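Local atomic coordinates of beta-glucuronidase (Dictyoglomus thermophilum, PDB entry 6XXW), a protein that probably hydrolyses beta-D-glucuronides, releasing glucuronic acid, as a family 2 glycoside hydrolase. Residues P55-I61 against I312-L317; N171-F177 against F555-Q559; A365-W371 against A414-Y420. One frame throughout, in Å; residues are numbered along the deposited sequence. Where two conformers were deposited one is given.

Contacts 1 and 2 both join the sugar-binding domain to the TIM barrel domain, whereas contact 3 lies within the barrel, between the loop after strand 358-362 and the end of strand 408-415 with the turn after it. Contacts 1 and 3 are mostly buried; contact 2 is only partly so. Chemistry follows place: contact 1 fits a glycine-rich turn against a short strand edge, with waters filling in and a second subunit close by; contact 2 relies on a lysine lying over a tyrosine ring; contact 3 combines backbone bonds and small methyl groups with a polar side that meets bound Tris. Contact 2 touches both others: F177 packs against N59 of contact 1, Y173 and F176 against 365-371.

Contact 1. Residues P55-I61 against I312-L317; sequences PASFNDI and IRGKGL. With TRS (2-amino-2-hydroxymethyl-propane-1,3-diol), chain J.
S57 meets the R313-G316 turn with both its backbone and its hydroxyl, and this is the tight part of the contact. Its N-H runs almost straight (168°) to R313 O, 2.8 Å from S57 N. G316 N, closing the type II' turn, reaches the same oxygen from the opposite face of the carbonyl, so two N-H groups grip it. S57 OG, set beside its own backbone N (chi1 -63°), in turn accepts K315 N at 2.9 Å. Two glycines permit this closeness: G314 has the positive phi of a II' turn and a side chain on it would strike S57 OG, while G316 CA lies 3.8 Å from A56 CA.

Toward D60 the fit is looser and wetter. D60 CB touches I312 O at 3.4 Å, yet one water joins S57 O, D60 N and I312 O, and another donates to D60 OD2, which Y179 also binds. A Tris molecule, probably from the crystallisation liquor, takes I312 N-H on its O2. At the other end the partly exposed P55 and L317 make apolar contact, P55 CG to L317 CB 4.2 Å.

Strand 56-57 pairs antiparallel with strand 181-183, while the loop holding I312-L317 leads into helix 319-332. The same helix of the second subunit lies against this site, its K324 and N327 bonding to the carbonyls of D60 and I61.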
loop_
_atom_site.group_PDB
_atom_site.type_symbol
_atom_site.label_atom_id
_atom_site.label_comp_id
_atom_site.label_asym_id
_atom_site.label_seq_id
_atom_site.Cartn_x
_atom_site.Cartn_y
_atom_site.Cartn_z
ATOM N N PRO A 55 -12.443 12.386 26.140
ATOM C CA PRO A 55 -12.882 13.041 24.911
ATOM C C PRO A 55 -12.612 12.204 23.655
ATOM O O PRO A 55 -11.605 11.496 23.575
ATOM C CB PRO A 55 -12.038 14.318 24.895
ATOM C CG PRO A 55 -10.738 13.871 25.479
ATOM C CD PRO A 55 -11.089 12.835 26.533
ATOM N N ALA A 56 -13.516 12.314 22.689
ATOM C CA ALA A 56 -13.435 11.608 21.413
ATOM C C ALA A 56 -14.623 11.999 20.549
ATOM O O ALA A 56 -15.684 12.355 21.067
ATOM C CB ALA A 56 -13.445 10.094 21.604
ATOM N N SER A 57 -14.474 11.908 19.239
ATOM C CA SER A 57 -15.642 11.938 18.378
ATOM C C SER A 57 -16.297 10.569 18.492
ATOM O O SER A 57 -15.603 9.570 18.650
ATOM C CB SER A 57 -15.208 12.189 16.929
ATOM O OG SER A 57 -14.588 13.451 16.786
ATOM N N PHE A 58 -17.633 10.507 18.409
ATOM C CA PHE A 58 -18.264 9.191 18.529
ATOM C C PHE A 58 -18.314 8.415 17.215
ATOM O O PHE A 58 -18.652 7.225 17.236
ATOM C CB PHE A 58 -19.687 9.305 19.121
ATOM C CG PHE A 58 -20.661 10.117 18.289
ATOM C CD1 PHE A 58 -21.204 9.606 17.119
ATOM C CD2 PHE A 58 -21.053 11.389 18.695
ATOM C CE1 PHE A 58 -22.113 10.369 16.347
ATOM C CE2 PHE A 58 -21.964 12.153 17.935
ATOM C CZ PHE A 58 -22.492 11.630 16.763
ATOM N N ASN A 59 -17.949 9.039 16.091
ATOM C CA ASN A 59 -18.294 8.500 14.776
ATOM C C ASN A 59 -17.538 7.213 14.447
ATOM O O ASN A 59 -18.106 6.305 13.827
ATOM C CB ASN A 59 -18.042 9.566 13.705
ATOM C CG ASN A 59 -18.785 10.878 14.002
ATOM O OD1 ASN A 59 -18.333 11.684 14.807
ATOM N ND2 ASN A 59 -19.924 11.080 13.349
ATOM N N ASP A 60 -16.263 7.115 14.822
ATOM C CA ASP A 60 -15.435 5.975 14.424
ATOM C C ASP A 60 -15.209 4.971 15.553
ATOM O O ASP A 60 -14.393 4.055 15.399
ATOM C CB ASP A 60 -14.085 6.457 13.888
ATOM C CG ASP A 60 -14.217 7.226 12.570
ATOM O OD1 ASP A 60 -15.231 7.043 11.865
ATOM O OD2 ASP A 60 -13.309 8.022 12.245
ATOM N N ILE A 61 -15.926 5.113 16.670
ATOM C CA ILE A 61 -15.690 4.277 17.844
ATOM C C ILE A 61 -16.344 2.909 17.680
ATOM O O ILE A 61 -15.804 1.891 18.141
ATOM C CB ILE A 61 -16.201 5.001 19.107
ATOM C CG1 ILE A 61 -15.478 6.346 19.279
ATOM C CG2 ILE A 61 -16.045 4.098 20.375
ATOM C CD1 ILE A 61 -13.981 6.166 19.593
ATOM N N ILE A 312 -9.324 6.907 14.677
ATOM C CA ILE A 312 -10.283 6.322 15.620
ATOM C C ILE A 312 -10.996 7.380 16.460
ATOM O O ILE A 312 -12.226 7.369 16.553
ATOM C CB ILE A 312 -9.657 5.267 16.557
ATOM C CG1 ILE A 312 -8.791 4.243 15.802
ATOM C CG2 ILE A 312 -10.777 4.513 17.281
ATOM C CD1 ILE A 312 -9.524 3.563 14.679
ATOM N N ARG A 313 -10.262 8.300 17.077
ATOM C CA ARG A 313 -10.877 9.273 17.977
ATOM C C ARG A 313 -11.394 10.517 17.263
ATOM O O ARG A 313 -12.011 11.376 17.912
ATOM C CB ARG A 313 -9.885 9.682 19.068
ATOM C CG ARG A 313 -8.818 10.661 18.624
ATOM C CD ARG A 313 -7.618 10.615 19.563
ATOM N NE ARG A 313 -6.944 9.320 19.496
ATOM C CZ ARG A 313 -6.864 8.460 20.506
ATOM N NH1 ARG A 313 -7.411 8.753 21.685
ATOM N NH2 ARG A 313 -6.232 7.309 20.338
ATOM N N GLY A 314 -11.169 10.638 15.955
ATOM C CA GLY A 314 -11.662 11.780 15.210
ATOM C C GLY A 314 -11.014 13.067 15.666
ATOM O O GLY A 314 -9.791 13.203 15.588
ATOM N N LYS A 315 -11.811 14.007 16.165
ATOM C CA LYS A 315 -11.302 15.295 16.628
ATOM C C LYS A 315 -10.961 15.311 18.115
ATOM O O LYS A 315 -10.625 16.374 18.654
ATOM C CB LYS A 315 -12.321 16.405 16.315
ATOM C CG LYS A 315 -12.712 16.459 14.821
ATOM C CD LYS A 315 -13.441 17.756 14.474
ATOM C CE LYS A 315 -12.475 18.845 13.988
ATOM N NZ LYS A 315 -11.437 18.334 13.030
ATOM N N GLY A 316 -11.040 14.167 18.791
ATOM C CA GLY A 316 -10.815 14.150 20.228
ATOM C C GLY A 316 -9.385 14.512 20.585
ATOM O O GLY A 316 -8.433 14.117 19.907
ATOM N N LEU A 317 -9.241 15.279 21.677
ATOM C CA LEU A 317 -7.930 15.624 22.220
ATOM C C LEU A 317 -7.139 14.378 22.595
ATOM O O LEU A 317 -7.661 13.473 23.252
ATOM C CB LEU A 317 -8.086 16.506 23.463
ATOM C CG LEU A 317 -6.759 16.818 24.157
ATOM C CD1 LEU A 317 -6.107 18.002 23.488
ATOM C CD2 LEU A 317 -6.956 17.099 25.635
HETATM C C TRS J . -11.042 5.958 9.534
HETATM C C1 TRS J . -12.244 5.042 9.373
HETATM C C2 TRS J . -11.024 6.515 10.958
HETATM C C3 TRS J . -9.739 5.234 9.185
HETATM N N TRS J . -11.209 7.067 8.598
HETATM O O1 TRS J . -13.382 5.799 9.697
HETATM O O2 TRS J . -10.463 5.594 11.885
HETATM O O3 TRS J . -9.835 4.671 7.888
HETATM O O HOH W 1 -9.404 11.503 22.315
HETATM O O HOH W 2 -14.396 8.733 16.385
HETATM O O HOH W 3 -11.096 9.007 13.655
#

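Contact 2. Residues N171-F177 against F555-Q559; sequences NYYFDFF and FMTKQ
K558 lays the end of its side chain over the face of the Y172 ring, where its ammonium finds one hydrogen-bond acceptor and one ring face. NZ donates to Y172 O at 3.1 Å and makes a cation-pi contact, 3.6 Å from the ring centroid and 13° off the normal; CE adds a CH-pi contact over the same face. A bend at chi3 (87°) brings this end back across the ring. The phenol oxygen Y172 OH accepts the N-H of N178.

Backbone groups find partners too. F177 N donates to M556 O at 3.0 Å, the donor tilted 35° from the carbonyl plane. A water takes K558 N-H, 2.9 Å from K558 N, and donates to F174 O, while T557 OG1 donates to K558 O. D175 O lies in the plane of the F555 ring at its edge, 3.1 Å from F555 CE2. The D175 carboxylate, which brushes T557 CG2, is held by a salt bridge to R563 and by N567, and it also binds a Tris molecule.

Here the end of strand 168-172 of the sugar-binding domain and the loop after it meet the loop after barrel strand 544-550, consistent with family 2 glycosidases in which the N-terminal domain reaches the mouth of the TIM barrel.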
loop_
_atom_site.group_PDB
_atom_site.type_symbol
_atom_site.label_atom_id
_atom_site.label_comp_id
_atom_site.label_asym_id
_atom_site.label_seq_id
_atom_site.Cartn_x
_atom_site.Cartn_y
_atom_site.Cartn_z
ATOM N N ASN A 171 -26.053 18.767 4.360
ATOM C CA ASN A 171 -25.143 19.341 3.385
ATOM C C ASN A 171 -24.231 20.347 4.066
ATOM O O ASN A 171 -24.662 21.110 4.936
ATOM C CB ASN A 171 -25.910 20.011 2.244
ATOM C CG ASN A 171 -26.514 18.992 1.278
ATOM O OD1 ASN A 171 -25.992 17.885 1.114
ATOM N ND2 ASN A 171 -27.611 19.358 0.646
ATOM N N TYR A 172 -22.966 20.340 3.660
ATOM C CA TYR A 172 -22.001 21.312 4.141
ATOM C C TYR A 172 -20.842 21.361 3.158
ATOM O O TYR A 172 -20.592 20.412 2.407
ATOM C CB TYR A 172 -21.518 20.995 5.561
ATOM C CG TYR A 172 -20.915 19.624 5.807
ATOM C CD1 TYR A 172 -21.721 18.545 6.134
ATOM C CD2 TYR A 172 -19.530 19.428 5.799
ATOM C CE1 TYR A 172 -21.182 17.292 6.409
ATOM C CE2 TYR A 172 -18.970 18.165 6.077
ATOM C CZ TYR A 172 -19.811 17.105 6.390
ATOM O OH TYR A 172 -19.305 15.847 6.669
ATOM N N TYR A 173 -20.144 22.491 3.166
ATOM C CA TYR A 173 -19.248 22.860 2.082
ATOM C C TYR A 173 -17.835 23.113 2.573
ATOM O O TYR A 173 -17.013 23.656 1.829
ATOM C CB TYR A 173 -19.826 24.084 1.346
ATOM C CG TYR A 173 -21.246 23.800 0.918
ATOM C CD1 TYR A 173 -21.507 23.116 -0.263
ATOM C CD2 TYR A 173 -22.321 24.140 1.733
ATOM C CE1 TYR A 173 -22.807 22.824 -0.644
ATOM C CE2 TYR A 173 -23.621 23.848 1.363
ATOM C CZ TYR A 173 -23.856 23.192 0.174
ATOM O OH TYR A 173 -25.148 22.898 -0.198
ATOM N N PHE A 174 -17.529 22.721 3.799
ATOM C CA PHE A 174 -16.155 22.695 4.270
ATOM C C PHE A 174 -15.587 21.292 4.083
ATOM O O PHE A 174 -16.311 20.298 4.138
ATOM C CB PHE A 174 -16.054 23.134 5.734
ATOM C CG PHE A 174 -16.982 22.417 6.679
ATOM C CD1 PHE A 174 -16.560 21.257 7.348
ATOM C CD2 PHE A 174 -18.239 22.932 6.967
ATOM C CE1 PHE A 174 -17.396 20.605 8.252
ATOM C CE2 PHE A 174 -19.085 22.293 7.888
ATOM C CZ PHE A 174 -18.669 21.131 8.531
ATOM N N ASP A 175 -14.279 21.224 3.845
ATOM C CA ASP A 175 -13.625 19.985 3.435
ATOM C C ASP A 175 -12.937 19.314 4.620
ATOM O O ASP A 175 -11.728 19.092 4.632
ATOM C CB ASP A 175 -12.633 20.273 2.314
ATOM C CG ASP A 175 -11.954 19.021 1.793
ATOM O OD1 ASP A 175 -12.653 18.010 1.551
ATOM O OD2 ASP A 175 -10.716 19.050 1.633
ATOM N N PHE A 176 -13.716 19.049 5.663
ATOM C CA PHE A 176 -13.287 18.144 6.720
ATOM C C PHE A 176 -14.545 17.510 7.282
ATOM O O PHE A 176 -15.617 18.107 7.229
ATOM C CB PHE A 176 -12.461 18.835 7.821
ATOM C CG PHE A 176 -13.102 20.082 8.421
ATOM C CD1 PHE A 176 -12.950 21.316 7.806
ATOM C CD2 PHE A 176 -13.812 20.014 9.624
ATOM C CE1 PHE A 176 -13.508 22.459 8.361
ATOM C CE2 PHE A 176 -14.381 21.155 10.190
ATOM C CZ PHE A 176 -14.232 22.381 9.553
ATOM N N PHE A 177 -14.415 16.288 7.791
ATOM C CA PHE A 177 -15.593 15.526 8.187
ATOM C C PHE A 177 -16.279 16.164 9.390
ATOM O O PHE A 177 -15.620 16.643 10.318
ATOM C CB PHE A 177 -15.220 14.076 8.522
ATOM C CG PHE A 177 -16.415 13.209 8.829
ATOM C CD1 PHE A 177 -17.403 13.003 7.869
ATOM C CD2 PHE A 177 -16.563 12.616 10.071
ATOM C CE1 PHE A 177 -18.505 12.208 8.144
ATOM C CE2 PHE A 177 -17.656 11.819 10.349
ATOM C CZ PHE A 177 -18.635 11.623 9.389
ATOM N N PHE A 555 -6.228 13.601 6.645
ATOM C CA PHE A 555 -7.342 13.755 7.580
ATOM C C PHE A 555 -8.643 13.338 6.912
ATOM O O PHE A 555 -8.746 13.306 5.687
ATOM C CB PHE A 555 -7.458 15.204 8.096
ATOM C CG PHE A 555 -7.691 16.228 7.016
ATOM C CD1 PHE A 555 -6.618 16.793 6.332
ATOM C CD2 PHE A 555 -8.981 16.638 6.690
ATOM C CE1 PHE A 555 -6.831 17.752 5.334
ATOM C CE2 PHE A 555 -9.199 17.591 5.689
ATOM C CZ PHE A 555 -8.133 18.153 5.024
ATOM N N MET A 556 -9.651 13.031 7.731
ATOM C CA MET A 556 -10.920 12.543 7.200
ATOM C C MET A 556 -11.813 13.680 6.698
ATOM O O MET A 556 -11.840 14.777 7.264
ATOM C CB MET A 556 -11.686 11.756 8.268
ATOM C CG MET A 556 -11.182 10.353 8.530
ATOM S SD MET A 556 -11.046 9.324 7.061
ATOM C CE MET A 556 -12.550 9.741 6.259
ATOM N N THR A 557 -12.581 13.383 5.644
ATOM C CA THR A 557 -13.591 14.262 5.062
ATOM C C THR A 557 -14.866 13.457 4.858
ATOM O O THR A 557 -14.865 12.227 4.982
ATOM C CB THR A 557 -13.147 14.833 3.703
ATOM O OG1 THR A 557 -13.033 13.761 2.755
ATOM C CG2 THR A 557 -11.800 15.527 3.818
ATOM N N LYS A 558 -15.962 14.149 4.517
ATOM C CA LYS A 558 -17.142 13.415 4.077
ATOM C C LYS A 558 -16.823 12.653 2.792
ATOM O O LYS A 558 -15.838 12.929 2.105
ATOM C CB LYS A 558 -18.332 14.350 3.857
ATOM C CG LYS A 558 -18.257 15.167 2.598
ATOM C CD LYS A 558 -19.618 15.740 2.220
ATOM C CE LYS A 558 -19.884 17.054 2.902
ATOM N NZ LYS A 558 -21.321 17.462 2.757
ATOM N N GLN A 559 -17.662 11.673 2.477
ATOM C CA GLN A 559 -17.387 10.805 1.345
ATOM C C GLN A 559 -17.802 11.471 0.041
ATOM O O GLN A 559 -18.859 12.105 -0.044
ATOM C CB GLN A 559 -18.107 9.471 1.509
ATOM C CG GLN A 559 -17.600 8.666 2.692
ATOM C CD GLN A 559 -18.216 7.301 2.750
ATOM O OE1 GLN A 559 -17.826 6.394 2.011
ATOM N NE2 GLN A 559 -19.209 7.145 3.612
HETATM O O HOH W 4 -15.852 17.035 4.250
#

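Contact 3. Residues A365-W371 against A414-Y420; sequences AVGLNLW and ANEAATY
A365 and A414 join the loop after strand 358-362 to the end of the adjacent parallel strand 408-415 and the loop beyond it, at the C-terminal side of the TIM barrel. Their methyl groups touch, and beside them N415 N donates a nearly straight bond to A365 O at 3.2 Å, coming from above the carbonyl plane. Further on, A418 N donates to L368 O at 2.9 Å. L368 and A418 each centre an inverse gamma turn, and the CB atoms of L368 and A417 meet close by.

The larger side chains meet in different orientations. V366 and N415 lie side by side and point the same way; with N415 CG anti to its backbone N (chi1 -180°), the amide runs alongside V366, ND2 3.8 Å from V366 CG2, while R338 holds N415 OD1. N369 points at the other segment: its CB lies 3.4 Å from E416 O and its CG 4.0 Å from A418 CB. It crosses Y420 at about a right angle, with amide and ring planes 57° apart. An alanine here would remove the amide and is likely to open a gap beside the A418 methyl and the Y420 hydroxyl.

W371 and E416 also cross at about a right angle, ring and carboxylate planes 81° apart, with W371 CH2 3.5 Å from E416 OE1. N467 binds E416 OE2, and a Tris molecule bonds to both E416 OE1 and N415 ND2. In related family 2 glycosidases the Glu of an Asn-Glu pair at the end of the fourth barrel strand is the general acid/base; N415 and E416 match that position, so the polar side probably belongs to the active site. One water accepts G367 N-H, 3.1 Å from G367 N, and donates to E416 O at 2.9 Å.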
loop_
_atom_site.group_PDB
_atom_site.type_symbol
_atom_site.label_atom_id
_atom_site.label_comp_id
_atom_site.label_asym_id
_atom_site.label_seq_id
_atom_site.Cartn_x
_atom_site.Cartn_y
_atom_site.Cartn_z
ATOM N N ALA A 365 -15.020 30.128 10.522
ATOM C CA ALA A 365 -15.776 30.640 9.377
ATOM C C ALA A 365 -15.231 30.034 8.080
ATOM O O ALA A 365 -14.649 30.695 7.217
ATOM C CB ALA A 365 -15.735 32.164 9.344
ATOM N N VAL A 366 -15.443 28.731 7.961
ATOM C CA VAL A 366 -15.042 27.951 6.800
ATOM C C VAL A 366 -16.305 27.308 6.249
ATOM O O VAL A 366 -17.229 26.982 6.999
ATOM C CB VAL A 366 -13.966 26.897 7.173
ATOM C CG1 VAL A 366 -14.470 25.967 8.286
ATOM C CG2 VAL A 366 -13.506 26.093 5.929
ATOM N N GLY A 367 -16.358 27.144 4.932
ATOM C CA GLY A 367 -17.564 26.664 4.300
ATOM C C GLY A 367 -18.522 27.747 3.861
ATOM O O GLY A 367 -19.643 27.427 3.447
ATOM N N LEU A 368 -18.118 29.015 3.945
ATOM C CA LEU A 368 -18.955 30.133 3.512
ATOM C C LEU A 368 -18.768 30.366 2.013
ATOM O O LEU A 368 -18.397 31.439 1.540
ATOM C CB LEU A 368 -18.631 31.385 4.321
ATOM C CG LEU A 368 -19.228 31.473 5.729
ATOM C CD1 LEU A 368 -18.566 30.498 6.674
ATOM C CD2 LEU A 368 -19.096 32.907 6.265
ATOM N N ASN A 369 -19.048 29.309 1.259
ATOM C CA ASN A 369 -18.756 29.318 -0.165
ATOM C C ASN A 369 -19.438 28.127 -0.809
ATOM O O ASN A 369 -19.274 26.990 -0.354
ATOM C CB ASN A 369 -17.240 29.272 -0.398
ATOM C CG ASN A 369 -16.823 29.912 -1.707
ATOM O OD1 ASN A 369 -15.753 30.519 -1.791
ATOM N ND2 ASN A 369 -17.641 29.759 -2.732
ATOM N N LEU A 370 -20.230 28.388 -1.831
ATOM C CA LEU A 370 -20.824 27.351 -2.669
ATOM C C LEU A 370 -20.104 27.481 -3.999
ATOM O O LEU A 370 -20.433 28.356 -4.803
ATOM C CB LEU A 370 -22.331 27.533 -2.812
ATOM C CG LEU A 370 -23.023 27.787 -1.477
ATOM C CD1 LEU A 370 -24.451 28.230 -1.688
ATOM C CD2 LEU A 370 -22.971 26.531 -0.666
ATOM N N TRP A 371 -19.092 26.643 -4.198
ATOM C CA TRP A 371 -18.179 26.755 -5.330
ATOM C C TRP A 371 -18.931 26.924 -6.645
ATOM O O TRP A 371 -18.961 26.010 -7.476
ATOM C CB TRP A 371 -17.276 25.528 -5.364
ATOM C CG TRP A 371 -16.840 25.091 -3.996
ATOM C CD1 TRP A 371 -17.278 23.996 -3.302
ATOM C CD2 TRP A 371 -15.877 25.739 -3.155
ATOM N NE1 TRP A 371 -16.641 23.921 -2.085
ATOM C CE2 TRP A 371 -15.776 24.979 -1.971
ATOM C CE3 TRP A 371 -15.087 26.886 -3.289
ATOM C CZ2 TRP A 371 -14.916 25.330 -0.928
ATOM C CZ3 TRP A 371 -14.231 27.234 -2.245
ATOM C CH2 TRP A 371 -14.156 26.461 -1.084
ATOM N N ALA A 414 -11.395 34.008 8.679
ATOM C CA ALA A 414 -12.140 33.085 7.822
ATOM C C ALA A 414 -11.182 32.357 6.886
ATOM O O ALA A 414 -10.030 32.759 6.700
ATOM C CB ALA A 414 -13.217 33.807 7.003
ATOM N N ASN A 415 -11.690 31.288 6.272
ATOM C CA ASN A 415 -10.947 30.523 5.272
ATOM C C ASN A 415 -11.810 30.328 4.037
ATOM O O ASN A 415 -12.844 29.658 4.104
ATOM C CB ASN A 415 -10.518 29.158 5.808
ATOM C CG ASN A 415 -9.740 28.349 4.784
ATOM O OD1 ASN A 415 -8.528 28.526 4.631
ATOM N ND2 ASN A 415 -10.435 27.458 4.064
ATOM N N GLU A 416 -11.372 30.892 2.909
ATOM C CA GLU A 416 -11.995 30.647 1.606
ATOM C C GLU A 416 -13.489 30.956 1.611
ATOM O O GLU A 416 -14.300 30.191 1.084
ATOM C CB GLU A 416 -11.743 29.208 1.142
ATOM C CG GLU A 416 -10.254 28.855 0.941
ATOM C CD GLU A 416 -10.056 27.504 0.264
ATOM O OE1 GLU A 416 -10.961 26.642 0.348
ATOM O OE2 GLU A 416 -8.992 27.308 -0.361
ATOM N N ALA A 417 -13.860 32.084 2.213
ATOM C CA ALA A 417 -15.219 32.582 2.061
ATOM C C ALA A 417 -15.424 33.161 0.657
ATOM O O ALA A 417 -14.475 33.429 -0.085
ATOM C CB ALA A 417 -15.523 33.645 3.118
ATOM N N ALA A 418 -16.692 33.392 0.306
ATOM C CA ALA A 418 -17.041 33.965 -1.004
ATOM C C ALA A 418 -16.898 35.489 -0.957
ATOM O O ALA A 418 -17.863 36.253 -1.047
ATOM C CB ALA A 418 -18.444 33.543 -1.420
ATOM N N THR A 419 -15.638 35.924 -0.834
ATOM C CA THR A 419 -15.287 37.318 -0.601
ATOM C C THR A 419 -15.460 38.190 -1.839
ATOM O O THR A 419 -15.268 39.407 -1.748
ATOM C CB THR A 419 -13.837 37.415 -0.113
ATOM O OG1 THR A 419 -12.988 36.724 -1.041
ATOM C CG2 THR A 419 -13.669 36.809 1.306
ATOM N N TYR A 420 -15.793 37.605 -2.989
ATOM C CA TYR A 420 -16.104 38.386 -4.182
ATOM C C TYR A 420 -17.522 38.959 -4.141
ATOM O O TYR A 420 -17.840 39.865 -4.919
ATOM C CB TYR A 420 -15.900 37.510 -5.429
ATOM C CG TYR A 420 -16.646 36.196 -5.340
ATOM C CD1 TYR A 420 -17.998 36.129 -5.648
ATOM C CD2 TYR A 420 -16.012 35.032 -4.909
ATOM C CE1 TYR A 420 -18.699 34.938 -5.541
ATOM C CE2 TYR A 420 -16.708 33.834 -4.798
ATOM C CZ TYR A 420 -18.052 33.798 -5.123
ATOM O OH TYR A 420 -18.764 32.626 -5.022
HETATM O O HOH W 5 -15.414 30.397 4.541
HETATM O O HOH W 6 -15.006 27.556 2.197
#